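Local coordinates for protein serine proteinase inhibitor 1 (Myxoma virus, PDB 6BJ5) that inhibits serine proteases as a member of the serpin family and is important in the virulence of the virus, at residues Leu44-Ile49 and Met142-Ser147; Val65-Asp70 and Ala74-Phe79. One frame throughout, in Å; residues are numbered along the deposited sequence.

Contact 1. Residues Leu44-Ile49 and Met142-Ser147; sequences LSVLRI and MLLLSS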
ATOM      1  N   LEU A  44       1.341   5.948  10.382  1.00 26.73           N
ATOM      2  CA  LEU A  44       2.444   6.608  11.070  1.00 15.16           C
ATOM      3  C   LEU A  44       2.092   8.049  11.421  1.00 19.34           C
ATOM      4  O   LEU A  44       2.521   8.567  12.462  1.00  9.72           O
ATOM      5  CB  LEU A  44       3.693   6.583  10.195  1.00 16.42           C
ATOM      6  CG  LEU A  44       4.348   5.254   9.843  1.00 21.41           C
ATOM      7  CD1 LEU A  44       5.608   5.496   9.019  1.00 12.55           C
ATOM      8  CD2 LEU A  44       4.685   4.499  11.101  1.00 11.08           C
ATOM      9  N   SER A  45       1.314   8.710  10.563  1.00 19.43           N
ATOM     10  CA  SER A  45       0.939  10.099  10.805  1.00 23.26           C
ATOM     11  C   SER A  45       0.054  10.224  12.043  1.00 32.80           C
ATOM     12  O   SER A  45       0.226  11.146  12.852  1.00 32.99           O
ATOM     13  CB  SER A  45       0.246  10.649   9.558  1.00 31.55           C
ATOM     14  OG  SER A  45      -0.128  12.003   9.689  1.00 35.21           O
ATOM     15  N   VAL A  46      -0.873   9.279  12.227  1.00 37.00           N
ATOM     16  CA  VAL A  46      -1.664   9.220  13.456  1.00 17.91           C
ATOM     17  C   VAL A  46      -0.768   8.900  14.644  1.00 20.93           C
ATOM     18  O   VAL A  46      -0.806   9.590  15.668  1.00 26.51           O
ATOM     19  CB  VAL A  46      -2.791   8.184  13.310  1.00 27.96           C
ATOM     20  CG1 VAL A  46      -3.508   7.985  14.636  1.00 21.46           C
ATOM     21  CG2 VAL A  46      -3.774   8.623  12.224  1.00 15.90           C
ATOM     22  N   LEU A  47       0.072   7.854  14.520  1.00 30.57           N
ATOM     23  CA  LEU A  47       0.990   7.463  15.595  1.00 29.10           C
ATOM     24  C   LEU A  47       1.817   8.635  16.081  1.00 35.84           C
ATOM     25  O   LEU A  47       2.274   8.649  17.228  1.00 44.44           O
ATOM     26  CB  LEU A  47       1.936   6.369  15.103  1.00 25.20           C
ATOM     27  CG  LEU A  47       2.916   5.779  16.119  1.00 24.68           C
ATOM     28  CD1 LEU A  47       2.166   5.071  17.215  1.00 26.82           C
ATOM     29  CD2 LEU A  47       3.875   4.810  15.473  1.00 24.87           C
ATOM     30  N   ARG A  48       1.993   9.622  15.228  1.00 38.32           N
ATOM     31  CA  ARG A  48       2.853  10.752  15.506  1.00 42.69           C
ATOM     32  C   ARG A  48       2.176  11.734  16.462  1.00 40.97           C
ATOM     33  O   ARG A  48       2.850  12.383  17.268  1.00 28.96           O
ATOM     34  CB  ARG A  48       3.234  11.349  14.153  1.00 36.99           C
ATOM     35  CG  ARG A  48       4.126  12.488  14.157  1.00 30.93           C
ATOM     36  CD  ARG A  48       4.459  12.853  12.724  1.00 24.02           C
ATOM     37  NE  ARG A  48       4.922  14.227  12.720  1.00 38.60           N
ATOM     38  CZ  ARG A  48       6.147  14.590  13.074  1.00 37.48           C
ATOM     39  NH1 ARG A  48       7.047  13.667  13.441  1.00 25.63           N
ATOM     40  NH2 ARG A  48       6.455  15.880  13.073  1.00 29.81           N
ATOM     41  N   ILE A  49       0.846  11.822  16.419  1.00 39.97           N
ATOM     42  CA  ILE A  49       0.108  12.675  17.335  1.00 31.38           C
ATOM     43  C   ILE A  49       0.272  12.195  18.767  1.00 31.07           C
ATOM     44  O   ILE A  49       0.106  12.972  19.703  1.00 37.49           O
ATOM     45  CB  ILE A  49      -1.382  12.693  16.920  1.00 41.87           C
ATOM     46  CG1 ILE A  49      -1.534  13.226  15.494  1.00 42.89           C
ATOM     47  CG2 ILE A  49      -2.220  13.520  17.874  1.00 30.26           C
ATOM     48  CD1 ILE A  49      -1.056  14.644  15.341  1.00 40.29           C
ATOM     49  N   MET A 142      -2.820  -0.985  22.567  1.00 23.90           N
ATOM     50  CA  MET A 142      -3.323  -0.006  21.615  1.00 28.21           C
ATOM     51  C   MET A 142      -3.393  -0.649  20.232  1.00 31.95           C
ATOM     52  O   MET A 142      -2.594  -1.536  19.929  1.00 29.62           O
ATOM     53  CB  MET A 142      -2.403   1.207  21.578  1.00 22.88           C
ATOM     54  CG  MET A 142      -1.224   1.012  20.598  1.00 34.39           C
ATOM     55  SD  MET A 142      -0.039   2.326  20.740  1.00 46.86           S
ATOM     56  CE  MET A 142      -1.194   3.649  21.046  1.00 26.46           C
ATOM     57  N   LEU A 143      -4.371  -0.268  19.408  1.00 19.81           N
ATOM     58  CA  LEU A 143      -4.354  -0.692  18.017  1.00 17.87           C
ATOM     59  C   LEU A 143      -4.580   0.546  17.169  1.00 24.49           C
ATOM     60  O   LEU A 143      -5.588   1.240  17.342  1.00 20.72           O
ATOM     61  CB  LEU A 143      -5.413  -1.763  17.742  1.00 21.68           C
ATOM     62  CG  LEU A 143      -5.386  -2.174  16.274  1.00 32.52           C
ATOM     63  CD1 LEU A 143      -4.162  -3.090  16.063  1.00 25.06           C
ATOM     64  CD2 LEU A 143      -6.669  -2.863  15.885  1.00 36.39           C
ATOM     65  N   LEU A 144      -3.610   0.879  16.330  1.00 23.58           N
ATOM     66  CA  LEU A 144      -3.742   2.001  15.416  1.00 22.27           C
ATOM     67  C   LEU A 144      -4.013   1.398  14.052  1.00 25.89           C
ATOM     68  O   LEU A 144      -3.212   0.596  13.562  1.00 18.64           O
ATOM     69  CB  LEU A 144      -2.479   2.848  15.374  1.00 27.37           C
ATOM     70  CG  LEU A 144      -2.671   4.257  14.820  1.00 39.63           C
ATOM     71  CD1 LEU A 144      -1.558   5.158  15.323  1.00 29.65           C
ATOM     72  CD2 LEU A 144      -2.754   4.298  13.294  1.00 30.01           C
ATOM     73  N   LEU A 145      -5.136   1.758  13.446  1.00 24.00           N
ATOM     74  CA  LEU A 145      -5.559   1.070  12.240  1.00 26.53           C
ATOM     75  C   LEU A 145      -5.829   2.081  11.128  1.00 36.28           C
ATOM     76  O   LEU A 145      -6.574   3.055  11.329  1.00 25.95           O
ATOM     77  CB  LEU A 145      -6.779   0.196  12.524  1.00 26.25           C
ATOM     78  CG  LEU A 145      -7.369  -0.437  11.269  1.00 41.39           C
ATOM     79  CD1 LEU A 145      -6.487  -1.571  10.817  1.00 32.63           C
ATOM     80  CD2 LEU A 145      -8.776  -0.925  11.532  1.00 52.04           C
ATOM     81  N   SER A 146      -5.200   1.839   9.968  1.00 28.82           N
ATOM     82  CA  SER A 146      -5.339   2.637   8.749  1.00 30.55           C
ATOM     83  C   SER A 146      -5.865   1.752   7.616  1.00 33.76           C
ATOM     84  O   SER A 146      -5.225   0.757   7.241  1.00 31.48           O
ATOM     85  CB  SER A 146      -3.995   3.259   8.350  1.00 36.82           C
ATOM     86  OG  SER A 146      -4.101   4.075   7.189  1.00 40.79           O
ATOM     87  N   SER A 147      -7.008   2.129   7.051  1.00 21.03           N
ATOM     88  CA  SER A 147      -7.655   1.364   5.992  1.00 22.58           C
ATOM     89  C   SER A 147      -7.713   2.201   4.723  1.00 33.52           C
ATOM     90  O   SER A 147      -8.100   3.373   4.773  1.00 34.90           O
ATOM     91  CB  SER A 147      -9.070   0.988   6.399  1.00 23.85           C
ATOM     92  OG  SER A 147      -9.027   0.077   7.477  1.00 51.96           O
TER
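Leu144 meets Val46 and Leu47 in a buried apolar contact, where helix 37-49 packs against one face of the large sheet at the core of the serpin fold. Strand 142-153 lies in that sheet between strands 73-81 and 305-314, and by topology corresponds to the third strand of serpin sheet A; the helix corresponds to helix B. Strand 305-314 follows 293-302 and pairs between it and 142-153, so it is probably the inserted reactive-centre strand, as in cleaved serpins. Alternation along the strand supplies the first evidence: the CB atoms of Leu144 and Ser146 lie on the helix side, those of Leu143 and Leu145 on the other face. The CA atoms of Leu47 and Leu144 stay 7.2 Å apart, so side chains must bridge the gap. With CG anti to the backbone N (chi1 -161°), the isobutyl group of Leu144 reaches out to the helix. Its CD1 sits between the two helix residues, 3.5 Å from Val46 CG1 and 3.7 Å from Leu47 CB, while CD2 approaches Val46 CB at 3.9 Å. Phe94 and Phe98 of helix 88-98 also touch Val46. The closest approach is Leu144 CD1 to Leu47 N, 3.3 Å.

Contact 2. Residues Val65-Asp70 and Ala74-Phe79; sequences VVEDSD and ALRELF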
ATOM      1  N   VAL A  65      -2.087  14.075   5.682  1.00 42.33           N
ATOM      2  CA  VAL A  65      -2.084  13.263   4.474  1.00 48.32           C
ATOM      3  C   VAL A  65      -3.227  13.705   3.581  1.00 46.33           C
ATOM      4  O   VAL A  65      -4.292  14.118   4.060  1.00 53.99           O
ATOM      5  CB  VAL A  65      -2.169  11.757   4.794  1.00 46.16           C
ATOM      6  CG1 VAL A  65      -1.019  11.342   5.732  1.00 37.22           C
ATOM      7  CG2 VAL A  65      -3.565  11.384   5.352  1.00 40.21           C
ATOM      8  N   VAL A  66      -2.988  13.646   2.272  1.00 42.26           N
ATOM      9  CA  VAL A  66      -4.029  13.965   1.321  1.00 37.26           C
ATOM     10  C   VAL A  66      -5.211  13.047   1.573  1.00 37.39           C
ATOM     11  O   VAL A  66      -5.059  11.910   2.037  1.00 38.25           O
ATOM     12  CB  VAL A  66      -3.491  13.817  -0.113  1.00 46.86           C
ATOM     13  CG1 VAL A  66      -4.611  13.954  -1.171  1.00 45.76           C
ATOM     14  CG2 VAL A  66      -2.374  14.821  -0.350  1.00 45.06           C
ATOM     15  N   GLU A  67      -6.401  13.561   1.310  1.00 42.12           N
ATOM     16  CA  GLU A  67      -7.602  12.754   1.304  1.00 53.43           C
ATOM     17  C   GLU A  67      -8.496  13.251   0.181  1.00 51.49           C
ATOM     18  O   GLU A  67      -8.537  14.449  -0.112  1.00 56.09           O
ATOM     19  CB  GLU A  67      -8.307  12.801   2.664  1.00 69.45           C
ATOM     20  CG  GLU A  67      -7.958  11.612   3.553  1.00 84.39           C
ATOM     21  CD  GLU A  67      -7.926  11.958   5.033  1.00 95.33           C
ATOM     22  OE1 GLU A  67      -7.962  13.167   5.363  1.00 94.63           O
ATOM     23  OE2 GLU A  67      -7.857  11.016   5.861  1.00 98.45           O
ATOM     24  N   ASP A  68      -9.167  12.313  -0.474  1.00 47.84           N
ATOM     25  CA  ASP A  68     -10.102  12.609  -1.551  1.00 48.24           C
ATOM     26  C   ASP A  68     -11.108  11.474  -1.522  1.00 54.66           C
ATOM     27  O   ASP A  68     -10.735  10.321  -1.732  1.00 60.52           O
ATOM     28  CB  ASP A  68      -9.383  12.696  -2.901  1.00 60.88           C
ATOM     29  CG  ASP A  68     -10.327  12.980  -4.067  1.00 70.83           C
ATOM     30  OD1 ASP A  68     -11.554  12.768  -3.944  1.00 75.61           O
ATOM     31  OD2 ASP A  68      -9.828  13.419  -5.128  1.00 68.68           O
ATOM     32  N   SER A  69     -12.377  11.796  -1.296  1.00 67.34           N
ATOM     33  CA  SER A  69     -13.367  10.758  -1.033  1.00 69.62           C
ATOM     34  C   SER A  69     -13.929  10.072  -2.284  1.00 72.34           C
ATOM     35  O   SER A  69     -14.458   8.961  -2.156  1.00 76.11           O
ATOM     36  CB  SER A  69     -14.509  11.342  -0.197  1.00 70.32           C
ATOM     37  OG  SER A  69     -14.050  11.737   1.086  1.00 67.97           O
ATOM     38  N   ASP A  70     -13.851  10.681  -3.480  1.00 75.90           N
ATOM     39  CA  ASP A  70     -14.303   9.966  -4.678  1.00 82.16           C
ATOM     40  C   ASP A  70     -13.239   8.994  -5.168  1.00 75.41           C
ATOM     41  O   ASP A  70     -13.552   7.883  -5.616  1.00 78.84           O
ATOM     42  CB  ASP A  70     -14.631  10.912  -5.838  1.00 98.32           C
ATOM     43  CG  ASP A  70     -15.524  12.076  -5.452  1.00109.77           C
ATOM     44  OD1 ASP A  70     -16.665  11.812  -5.020  1.00109.63           O
ATOM     45  OD2 ASP A  70     -15.131  13.245  -5.649  1.00119.00           O
ATOM     46  N   ALA A  74     -10.529   6.229   2.775  1.00 34.18           N
ATOM     47  CA  ALA A  74      -9.455   6.062   3.737  1.00 36.62           C
ATOM     48  C   ALA A  74     -10.052   6.182   5.125  1.00 39.61           C
ATOM     49  O   ALA A  74     -10.996   6.945   5.334  1.00 54.94           O
ATOM     50  CB  ALA A  74      -8.350   7.111   3.543  1.00 36.65           C
ATOM     51  N   LEU A  75      -9.508   5.430   6.077  1.00 39.18           N
ATOM     52  CA  LEU A  75     -10.091   5.401   7.415  1.00 34.50           C
ATOM     53  C   LEU A  75      -8.993   5.272   8.462  1.00 32.84           C
ATOM     54  O   LEU A  75      -7.980   4.601   8.243  1.00 47.88           O
ATOM     55  CB  LEU A  75     -11.116   4.266   7.541  1.00 37.39           C
ATOM     56  CG  LEU A  75     -11.742   3.967   8.907  1.00 52.18           C
ATOM     57  CD1 LEU A  75     -13.090   3.338   8.727  1.00 60.37           C
ATOM     58  CD2 LEU A  75     -10.871   3.010   9.723  1.00 59.73           C
ATOM     59  N   ARG A  76      -9.207   5.925   9.608  1.00 25.72           N
ATOM     60  CA  ARG A  76      -8.220   5.941  10.686  1.00 33.39           C
ATOM     61  C   ARG A  76      -8.918   5.855  12.034  1.00 35.43           C
ATOM     62  O   ARG A  76      -9.735   6.718  12.374  1.00 28.67           O
ATOM     63  CB  ARG A  76      -7.347   7.192  10.615  1.00 27.47           C
ATOM     64  CG  ARG A  76      -6.472   7.218   9.398  1.00 36.96           C
ATOM     65  CD  ARG A  76      -6.388   8.621   8.848  1.00 45.68           C
ATOM     66  NE  ARG A  76      -4.997   8.925   8.596  1.00 55.55           N
ATOM     67  CZ  ARG A  76      -4.512  10.139   8.454  1.00 58.27           C
ATOM     68  NH1 ARG A  76      -3.217  10.298   8.248  1.00 71.85           N
ATOM     69  NH2 ARG A  76      -5.325  11.172   8.533  1.00 58.69           N
ATOM     70  N   GLU A  77      -8.571   4.820  12.801  1.00 32.59           N
ATOM     71  CA  GLU A  77      -9.161   4.554  14.101  1.00 28.25           C
ATOM     72  C   GLU A  77      -8.027   4.161  15.031  1.00 25.89           C
ATOM     73  O   GLU A  77      -7.003   3.627  14.588  1.00 21.01           O
ATOM     74  CB  GLU A  77     -10.208   3.413  14.063  1.00 28.25           C
ATOM     75  CG  GLU A  77     -11.351   3.608  13.077  1.00 32.58           C
ATOM     76  CD  GLU A  77     -12.195   4.844  13.347  1.00 42.67           C
ATOM     77  OE1 GLU A  77     -12.557   5.112  14.512  1.00 43.72           O
ATOM     78  OE2 GLU A  77     -12.479   5.572  12.377  1.00 48.94           O
ATOM     79  N   LEU A  78      -8.213   4.453  16.318  1.00 23.17           N
ATOM     80  CA  LEU A  78      -7.293   4.053  17.370  1.00 19.97           C
ATOM     81  C   LEU A  78      -8.091   3.346  18.462  1.00 22.79           C
ATOM     82  O   LEU A  78      -9.106   3.865  18.937  1.00 21.76           O
ATOM     83  CB  LEU A  78      -6.539   5.271  17.929  1.00 21.55           C
ATOM     84  CG  LEU A  78      -5.614   5.033  19.127  1.00 28.10           C
ATOM     85  CD1 LEU A  78      -4.499   4.036  18.799  1.00 29.05           C
ATOM     86  CD2 LEU A  78      -5.040   6.346  19.640  1.00 20.86           C
ATOM     87  N   PHE A  79      -7.642   2.166  18.858  1.00 29.52           N
ATOM     88  CA  PHE A  79      -8.316   1.371  19.878  1.00 29.57           C
ATOM     89  C   PHE A  79      -7.369   1.268  21.060  1.00 31.16           C
ATOM     90  O   PHE A  79      -6.364   0.549  20.997  1.00 33.51           O
ATOM     91  CB  PHE A  79      -8.665  -0.014  19.337  1.00 38.91           C
ATOM     92  CG  PHE A  79      -9.564   0.028  18.153  1.00 46.81           C
ATOM     93  CD1 PHE A  79     -10.935   0.060  18.308  1.00 38.32           C
ATOM     94  CD2 PHE A  79      -9.030   0.101  16.872  1.00 47.10           C
ATOM     95  CE1 PHE A  79     -11.761   0.134  17.206  1.00 41.61           C
ATOM     96  CE2 PHE A  79      -9.850   0.175  15.769  1.00 42.11           C
ATOM     97  CZ  PHE A  79     -11.219   0.194  15.935  1.00 44.37           C
TER
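The loop that leads from helix 53-58 into strand 73-81, the second strand of serpin sheet A by its place in the topology, folds back so that Val65 and Glu67 approach the Arg76 guanidinium from the same side of its plane. Both approaches converge on this group, but they differ in kind. Val65 lies over the face, its CG2 3.5 Å from Arg76 CZ. Glu67 comes in obliquely. Its OE2 stands 3.7 Å from Arg76 NH2, a long salt bridge in which the carboxylate and guanidinium planes are 83° apart and the oxygen lies well out of the guanidinium plane, so no N-H points at it. The position of the arginine head follows from its torsions: CG is anti to the carbonyl carbon (chi1 -66°), and bends at chi2 and chi3 turn the chain toward the loop. There Arg76 NH1 is hydrogen-bonded to Ser42 O of helix 37-49, which gives the group a directional anchor that Glu67 does not provide. Farther along the loop, Asp68 OD1 accepts from Asp70 N at 3.1 Å in an Asx turn, and Asp68 OD2 is hydrogen-bonded to His22 NE2 of a neighbouring subunit. The chemistry thus implies charge attraction without a directed bond: Glu67, which is exposed, can offset the positive charge of Arg76 but would do little to fix its rotation, whereas Val65 CG2 packs on that face through van der Waals contact, and the directed bond is the one from Arg76 NH1 to Ser42 O.

Contact 1 is wholly buried and contact 2 partly so, with Arg76 buried and Glu67 exposed, although their centres lie about equally far from the centre of the chain (about 13 and 12 Å). Their chemistry differs, with apolar side chains, one of them also meeting the helix backbone, in the first and a mixture of methyl groups and opposite charges in the second. Both use the same sheet, in which strands 142-153 and 73-81 are antiparallel neighbours; Leu143 N to Phe79 O (2.7 Å) and Ser147 O to Leu75 N (2.8 Å) are probable hydrogen bonds between them. Helix 37-49 is the other shared element, since Ser45 CB packs 3.7 Å from Arg76 NH1.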